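Local coordinates for protein insulinase family protease (Yersinia pestis, PDB 3GO9) that belongs to the insulinase (M16) family and is predicted to be a protease, although its peptidase activity is unproven, at residues Ser283-Leu294 with Tyr411-Leu422. Numbering follows the deposited sequence.
Sequences SMALSRYWRSDL and YQKLRQAFLSGL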
ATOM      1  N   SER A 283       4.019 -22.543   1.366  1.00 15.19           N
ATOM      2  CA  SER A 283       4.531 -22.458   2.728  1.00 15.63           C
ATOM      3  C   SER A 283       6.046 -22.222   2.744  1.00 15.76           C
ATOM      4  O   SER A 283       6.564 -21.529   3.629  1.00 15.15           O
ATOM      5  CB  SER A 283       4.175 -23.724   3.511  1.00 15.93           C
ATOM      6  OG  SER A 283       4.627 -23.640   4.867  1.00 18.70           O
HETATM    7  N   MSE A 284       6.740 -22.798   1.772  1.00 16.22           N
HETATM    8  CA  MSE A 284       8.205 -22.688   1.710  0.60 16.78           C
HETATM    9  C   MSE A 284       8.594 -21.253   1.404  1.00 16.74           C
HETATM   10  O   MSE A 284       9.535 -20.704   2.038  1.00 16.35           O
HETATM   11  CB  MSE A 284       8.767 -23.660   0.659  0.60 17.81           C
HETATM   12  CG  MSE A 284       8.405 -25.117   0.963  0.60 19.07           C
HETATM   13 SE   MSE A 284       6.613 -25.714   0.321  0.36 22.13          SE
HETATM   14  CE  MSE A 284       7.018 -25.816  -1.601  0.60 22.68           C
ATOM     15  N   ALA A 285       7.878 -20.642   0.460  1.00 15.77           N
ATOM     16  CA  ALA A 285       8.074 -19.240   0.094  1.00 15.14           C
ATOM     17  C   ALA A 285       7.728 -18.383   1.280  1.00 15.12           C
ATOM     18  O   ALA A 285       8.354 -17.338   1.515  1.00 14.58           O
ATOM     19  CB  ALA A 285       7.212 -18.831  -1.078  1.00 15.76           C
ATOM     20  N   LEU A 286       6.689 -18.785   2.020  1.00 12.77           N
ATOM     21  CA  LEU A 286       6.310 -17.998   3.194  1.00 11.80           C
ATOM     22  C   LEU A 286       7.461 -17.965   4.223  1.00 11.30           C
ATOM     23  O   LEU A 286       7.799 -16.899   4.772  1.00 11.33           O
ATOM     24  CB  LEU A 286       5.024 -18.573   3.836  1.00 10.94           C
ATOM     25  CG  LEU A 286       4.535 -17.812   5.062  1.00 10.96           C
ATOM     26  CD1 LEU A 286       4.248 -16.291   4.846  1.00 10.10           C
ATOM     27  CD2 LEU A 286       3.241 -18.484   5.605  1.00 13.96           C
ATOM     28  N   SER A 287       8.016 -19.135   4.505  1.00 11.86           N
ATOM     29  CA  SER A 287       9.126 -19.245   5.418  1.00 13.47           C
ATOM     30  C   SER A 287      10.350 -18.420   4.966  1.00 14.12           C
ATOM     31  O   SER A 287      11.015 -17.757   5.795  1.00 14.74           O
ATOM     32  CB  SER A 287       9.516 -20.713   5.539  1.00 14.91           C
ATOM     33  OG  SER A 287       8.512 -21.340   6.300  1.00 19.81           O
ATOM     34  N   ARG A 288      10.643 -18.487   3.688  1.00 13.84           N
ATOM     35  CA  ARG A 288      11.772 -17.686   3.138  1.00 15.14           C
ATOM     36  C   ARG A 288      11.519 -16.200   3.317  1.00 13.84           C
ATOM     37  O   ARG A 288      12.424 -15.440   3.690  1.00 13.82           O
ATOM     38  CB  ARG A 288      12.048 -17.996   1.670  1.00 15.71           C
ATOM     39  CG  ARG A 288      12.488 -19.410   1.382  1.00 19.04           C
ATOM     40  CD  ARG A 288      13.014 -19.587  -0.047  1.00 23.24           C
ATOM     41  NE  ARG A 288      12.054 -19.204  -1.090  1.00 28.21           N
ATOM     42  CZ  ARG A 288      11.176 -20.023  -1.688  1.00 27.40           C
ATOM     43  NH1 ARG A 288      11.097 -21.298  -1.346  1.00 26.90           N
ATOM     44  NH2 ARG A 288      10.371 -19.541  -2.645  1.00 29.65           N
ATOM     45  N   TYR A 289      10.287 -15.751   3.062  1.00 12.11           N
ATOM     46  CA  TYR A 289       9.891 -14.348   3.262  1.00 11.52           C
ATOM     47  C   TYR A 289      10.063 -13.972   4.728  1.00 11.71           C
ATOM     48  O   TYR A 289      10.649 -12.925   5.052  1.00 11.54           O
ATOM     49  CB  TYR A 289       8.436 -14.050   2.780  1.00 12.36           C
ATOM     50  CG  TYR A 289       7.924 -12.720   3.245  1.00 11.99           C
ATOM     51  CD1 TYR A 289       8.422 -11.539   2.703  1.00 15.77           C
ATOM     52  CD2 TYR A 289       7.043 -12.607   4.319  1.00 11.94           C
ATOM     53  CE1 TYR A 289       8.040 -10.338   3.130  1.00 19.14           C
ATOM     54  CE2 TYR A 289       6.617 -11.379   4.735  1.00 17.84           C
ATOM     55  CZ  TYR A 289       7.127 -10.227   4.158  1.00 20.72           C
ATOM     56  OH  TYR A 289       6.701  -8.993   4.641  1.00 23.62           O
ATOM     57  N   TRP A 290       9.590 -14.834   5.628  1.00 11.03           N
ATOM     58  CA  TRP A 290       9.635 -14.473   7.028  1.00 10.09           C
ATOM     59  C   TRP A 290      11.082 -14.379   7.531  1.00 10.71           C
ATOM     60  O   TRP A 290      11.382 -13.534   8.398  1.00 12.05           O
ATOM     61  CB  TRP A 290       8.856 -15.449   7.895  1.00 11.40           C
ATOM     62  CG  TRP A 290       7.354 -15.221   7.926  1.00 11.45           C
ATOM     63  CD1 TRP A 290       6.691 -14.043   7.693  1.00 12.41           C
ATOM     64  CD2 TRP A 290       6.342 -16.168   8.307  1.00 10.32           C
ATOM     65  NE1 TRP A 290       5.330 -14.205   7.919  1.00 13.45           N
ATOM     66  CE2 TRP A 290       5.109 -15.503   8.297  1.00 11.16           C
ATOM     67  CE3 TRP A 290       6.368 -17.496   8.670  1.00 12.13           C
ATOM     68  CZ2 TRP A 290       3.896 -16.174   8.631  1.00 13.82           C
ATOM     69  CZ3 TRP A 290       5.190 -18.146   8.993  1.00 12.35           C
ATOM     70  CH2 TRP A 290       3.987 -17.498   8.965  1.00 12.39           C
ATOM     71  N   ARG A 291      11.968 -15.226   7.006  1.00 11.54           N
ATOM     72  CA  ARG A 291      13.383 -15.183   7.393  0.60 11.98           C
ATOM     73  C   ARG A 291      13.985 -13.864   6.938  1.00 11.95           C
ATOM     74  O   ARG A 291      14.751 -13.206   7.697  1.00 12.48           O
ATOM     75  CB  ARG A 291      14.192 -16.326   6.809  0.60 12.02           C
ATOM     76  CG  ARG A 291      15.576 -16.409   7.431  0.60 12.67           C
ATOM     77  CD  ARG A 291      16.417 -17.529   6.914  0.60 14.01           C
ATOM     78  NE  ARG A 291      15.910 -18.835   7.348  0.60 14.51           N
ATOM     79  CZ  ARG A 291      16.489 -20.006   7.034  0.60 15.64           C
ATOM     80  NH1 ARG A 291      17.584 -20.050   6.283  0.60 14.80           N
ATOM     81  NH2 ARG A 291      15.950 -21.138   7.458  0.60 15.30           N
ATOM     82  N   SER A 292      13.648 -13.472   5.720  1.00 12.50           N
ATOM     83  CA  SER A 292      14.177 -12.231   5.139  1.00 13.52           C
ATOM     84  C   SER A 292      13.649 -11.021   5.903  1.00 14.72           C
ATOM     85  O   SER A 292      14.436 -10.121   6.291  1.00 12.79           O
ATOM     86  CB  SER A 292      13.781 -12.142   3.690  1.00 15.17           C
ATOM     87  OG  SER A 292      14.531 -13.089   2.974  1.00 19.83           O
ATOM     88  N   ASP A 293      12.337 -10.986   6.137  1.00 13.28           N
ATOM     89  CA  ASP A 293      11.683  -9.903   6.898  1.00 16.07           C
ATOM     90  C   ASP A 293      12.283  -9.776   8.301  1.00 15.64           C
ATOM     91  O   ASP A 293      12.536  -8.672   8.781  1.00 16.79           O
ATOM     92  CB  ASP A 293      10.185 -10.224   6.971  1.00 17.18           C
ATOM     93  CG  ASP A 293       9.388  -9.338   7.944  1.00 21.80           C
ATOM     94  OD1 ASP A 293       9.265  -8.148   7.689  1.00 22.22           O
ATOM     95  OD2 ASP A 293       8.789  -9.885   8.921  1.00 26.69           O
ATOM     96  N   LEU A 294      12.499 -10.913   8.969  1.00 14.22           N
ATOM     97  CA  LEU A 294      12.988 -10.873  10.343  1.00 14.08           C
ATOM     98  C   LEU A 294      14.445 -10.364  10.399  1.00 14.48           C
ATOM     99  O   LEU A 294      14.800  -9.685  11.375  1.00 14.77           O
ATOM    100  CB  LEU A 294      12.801 -12.198  11.058  1.00 14.52           C
ATOM    101  CG  LEU A 294      13.215 -12.217  12.528  1.00 15.55           C
ATOM    102  CD1 LEU A 294      12.448 -11.206  13.351  1.00 15.11           C
ATOM    103  CD2 LEU A 294      13.037 -13.629  13.085  1.00 14.12           C
ATOM    104  N   TYR A 411      -1.920 -19.224  10.201  1.00 10.46           N
ATOM    105  CA  TYR A 411      -0.879 -18.284  10.431  1.00 11.78           C
ATOM    106  C   TYR A 411      -0.229 -18.613  11.766  1.00 10.87           C
ATOM    107  O   TYR A 411       0.975 -18.714  11.881  1.00 11.27           O
ATOM    108  CB  TYR A 411      -1.404 -16.858  10.421  1.00 11.06           C
ATOM    109  CG  TYR A 411      -0.357 -15.836  10.754  1.00 14.84           C
ATOM    110  CD1 TYR A 411       0.269 -15.112   9.776  1.00 18.62           C
ATOM    111  CD2 TYR A 411       0.003 -15.606  12.081  1.00 17.15           C
ATOM    112  CE1 TYR A 411       1.253 -14.152  10.122  1.00 21.55           C
ATOM    113  CE2 TYR A 411       0.976 -14.682  12.415  1.00 19.64           C
ATOM    114  CZ  TYR A 411       1.602 -13.980  11.434  1.00 20.75           C
ATOM    115  OH  TYR A 411       2.568 -13.057  11.815  1.00 26.27           O
ATOM    116  N   GLN A 412      -1.045 -18.793  12.800  1.00 11.36           N
ATOM    117  CA  GLN A 412      -0.485 -19.003  14.128  1.00 12.27           C
ATOM    118  C   GLN A 412       0.424 -20.253  14.169  1.00 11.34           C
ATOM    119  O   GLN A 412       1.528 -20.238  14.733  1.00 12.86           O
ATOM    120  CB  GLN A 412      -1.655 -19.126  15.094  1.00 14.20           C
ATOM    121  CG  GLN A 412      -1.274 -19.280  16.511  1.00 18.55           C
ATOM    122  CD  GLN A 412      -2.536 -19.379  17.385  1.00 24.82           C
ATOM    123  OE1 GLN A 412      -2.621 -18.765  18.439  1.00 27.20           O
ATOM    124  NE2 GLN A 412      -3.535 -20.122  16.904  1.00 29.89           N
ATOM    125  N   LYS A 413      -0.032 -21.330  13.549  1.00 10.35           N
ATOM    126  CA  LYS A 413       0.689 -22.551  13.496  1.00 10.04           C
ATOM    127  C   LYS A 413       1.988 -22.414  12.673  1.00 10.46           C
ATOM    128  O   LYS A 413       3.083 -22.811  13.113  1.00 10.69           O
ATOM    129  CB  LYS A 413      -0.186 -23.653  12.912  1.00 12.33           C
ATOM    130  CG  LYS A 413       0.470 -24.983  12.752  1.00 14.90           C
ATOM    131  CD  LYS A 413      -0.419 -25.955  12.056  1.00 17.08           C
ATOM    132  CE  LYS A 413      -0.589 -25.658  10.598  1.00 23.49           C
ATOM    133  NZ  LYS A 413      -1.698 -26.486  10.037  1.00 24.77           N
ATOM    134  N   LEU A 414       1.862 -21.892  11.462  1.00  9.95           N
ATOM    135  CA  LEU A 414       3.052 -21.742  10.621  1.00 10.16           C
ATOM    136  C   LEU A 414       4.078 -20.772  11.215  1.00  9.79           C
ATOM    137  O   LEU A 414       5.292 -21.029  11.159  1.00 10.58           O
ATOM    138  CB  LEU A 414       2.641 -21.344   9.206  1.00 10.68           C
ATOM    139  CG  LEU A 414       1.853 -22.408   8.427  1.00 10.47           C
ATOM    140  CD1 LEU A 414       1.499 -21.871   6.974  1.00 12.41           C
ATOM    141  CD2 LEU A 414       2.592 -23.706   8.248  1.00 11.88           C
ATOM    142  N   ARG A 415       3.617 -19.661  11.795  1.00 10.23           N
ATOM    143  CA  ARG A 415       4.506 -18.655  12.390  1.00 10.70           C
ATOM    144  C   ARG A 415       5.193 -19.245  13.630  1.00 11.42           C
ATOM    145  O   ARG A 415       6.404 -19.056  13.829  1.00 12.55           O
ATOM    146  CB  ARG A 415       3.706 -17.404  12.804  1.00 10.24           C
ATOM    147  CG  ARG A 415       4.582 -16.261  13.387  1.00 11.45           C
ATOM    148  CD  ARG A 415       5.377 -15.615  12.365  1.00 14.68           C
ATOM    149  NE  ARG A 415       6.130 -14.522  12.946  1.00 12.72           N
ATOM    150  CZ  ARG A 415       7.022 -13.785  12.296  1.00 16.34           C
ATOM    151  NH1 ARG A 415       7.333 -14.008  11.027  1.00 17.19           N
ATOM    152  NH2 ARG A 415       7.609 -12.798  12.940  1.00 18.51           N
ATOM    153  N   GLN A 416       4.435 -19.968  14.465  1.00 11.86           N
ATOM    154  CA  GLN A 416       5.067 -20.668  15.601  1.00 13.30           C
ATOM    155  C   GLN A 416       6.171 -21.605  15.117  1.00 12.05           C
ATOM    156  O   GLN A 416       7.235 -21.707  15.716  1.00 12.78           O
ATOM    157  CB  GLN A 416       4.091 -21.458  16.482  1.00 13.17           C
ATOM    158  CG  GLN A 416       4.715 -21.944  17.801  1.00 14.44           C
ATOM    159  CD  GLN A 416       5.287 -20.767  18.656  1.00 16.95           C
ATOM    160  OE1 GLN A 416       4.525 -20.018  19.274  1.00 19.45           O
ATOM    161  NE2 GLN A 416       6.610 -20.588  18.642  1.00 15.98           N
ATOM    162  N   ALA A 417       5.910 -22.372  14.083  1.00 12.15           N
ATOM    163  CA  ALA A 417       6.904 -23.323  13.626  1.00 10.27           C
ATOM    164  C   ALA A 417       8.120 -22.599  13.073  1.00 10.78           C
ATOM    165  O   ALA A 417       9.267 -23.045  13.305  1.00 12.28           O
ATOM    166  CB  ALA A 417       6.308 -24.270  12.595  1.00 11.35           C
ATOM    167  N   PHE A 418       7.903 -21.490  12.352  1.00 10.44           N
ATOM    168  CA  PHE A 418       9.011 -20.650  11.887  1.00 11.07           C
ATOM    169  C   PHE A 418       9.882 -20.166  13.092  1.00 11.80           C
ATOM    170  O   PHE A 418      11.111 -20.323  13.096  1.00 12.30           O
ATOM    171  CB  PHE A 418       8.445 -19.489  11.083  1.00 10.88           C
ATOM    172  CG  PHE A 418       9.427 -18.425  10.801  1.00 11.09           C
ATOM    173  CD1 PHE A 418      10.451 -18.648   9.904  1.00 12.56           C
ATOM    174  CD2 PHE A 418       9.382 -17.240  11.487  1.00 11.04           C
ATOM    175  CE1 PHE A 418      11.366 -17.685   9.697  1.00 13.57           C
ATOM    176  CE2 PHE A 418      10.343 -16.305  11.301  1.00 13.74           C
ATOM    177  CZ  PHE A 418      11.329 -16.556  10.416  1.00 13.01           C
ATOM    178  N   LEU A 419       9.239 -19.560  14.083  1.00 12.81           N
ATOM    179  CA  LEU A 419       9.988 -18.986  15.206  1.00 12.99           C
ATOM    180  C   LEU A 419      10.707 -20.108  15.972  1.00 13.91           C
ATOM    181  O   LEU A 419      11.852 -19.937  16.359  1.00 15.53           O
ATOM    182  CB  LEU A 419       9.089 -18.174  16.139  1.00 12.72           C
ATOM    183  CG  LEU A 419       8.425 -16.936  15.529  1.00 14.35           C
ATOM    184  CD1 LEU A 419       7.489 -16.219  16.549  1.00 15.27           C
ATOM    185  CD2 LEU A 419       9.565 -15.986  15.073  1.00 12.15           C
ATOM    186  N   SER A 420      10.067 -21.255  16.160  1.00 14.29           N
ATOM    187  CA  SER A 420      10.701 -22.287  16.974  1.00 15.01           C
ATOM    188  C   SER A 420      11.840 -22.959  16.249  1.00 15.43           C
ATOM    189  O   SER A 420      12.747 -23.525  16.911  1.00 17.73           O
ATOM    190  CB  SER A 420       9.673 -23.336  17.422  1.00 14.48           C
ATOM    191  OG  SER A 420       8.775 -22.683  18.297  1.00 17.93           O
ATOM    192  N   GLY A 421      11.780 -22.948  14.914  1.00 15.35           N
ATOM    193  CA  GLY A 421      12.763 -23.603  14.070  1.00 14.81           C
ATOM    194  C   GLY A 421      13.987 -22.746  13.739  1.00 14.05           C
ATOM    195  O   GLY A 421      15.050 -23.271  13.440  1.00 15.47           O
ATOM    196  N   LEU A 422      13.837 -21.434  13.793  1.00 12.61           N
ATOM    197  CA  LEU A 422      14.889 -20.543  13.381  1.00 13.79           C
ATOM    198  C   LEU A 422      16.113 -20.590  14.308  1.00 13.24           C
ATOM    199  O   LEU A 422      15.967 -20.526  15.525  1.00 15.16           O
ATOM    200  CB  LEU A 422      14.377 -19.127  13.351  1.00 13.60           C
ATOM    201  CG  LEU A 422      15.276 -18.106  12.660  1.00 14.13           C
ATOM    202  CD1 LEU A 422      15.470 -18.422  11.206  1.00 14.05           C
ATOM    203  CD2 LEU A 422      14.684 -16.709  12.836  1.00 15.11           C
TER
HETATM  204  O   HOH W   1       9.265 -12.373   9.862  1.00 15.49           O
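Trp290 is a knob of this helix pair and sits in a hole formed by Tyr411, Leu414, Arg415 and Phe418. Over one indole face the Arg415 guanidinium makes a cation-pi contact, with Arg415 CZ 4.5 Å from the centroid of the Trp290 five-membered ring and almost on its normal. The planes stand 78° apart, and NH1 is the atom directed at the ring. The bend at chi2 of Arg415 (72°) also lays CD over the six-membered ring, a CH-pi contact. Leu286 CD1, from the same helix as Trp290, lies over the rim of the opposite face.

Two aromatic neighbours complete the cluster. The indole edge points at the face of Tyr411 in an offset edge-to-face pair, with Trp290 CZ2 3.6 Å from Tyr411 CE1. Phe418 is a second knob, among Ser287, Trp290, Arg291 and Leu294; Trp290 CB lies over its ring centre.

Aliphatic contacts flank the aromatics: Leu294 CD2 reaches Leu422 CD2 at 3.5 Å, and Leu286 meets Leu414.

No direct hydrogen bond joins the segments. One water accepts from Arg415 NH1 and donates to Trp290 O and Asp293 OD2.

This is knobs-into-holes packing: segments 283-294 and 411-421, crossing at -55°, join helices 283-309 and 408-421 of the M16-type fold.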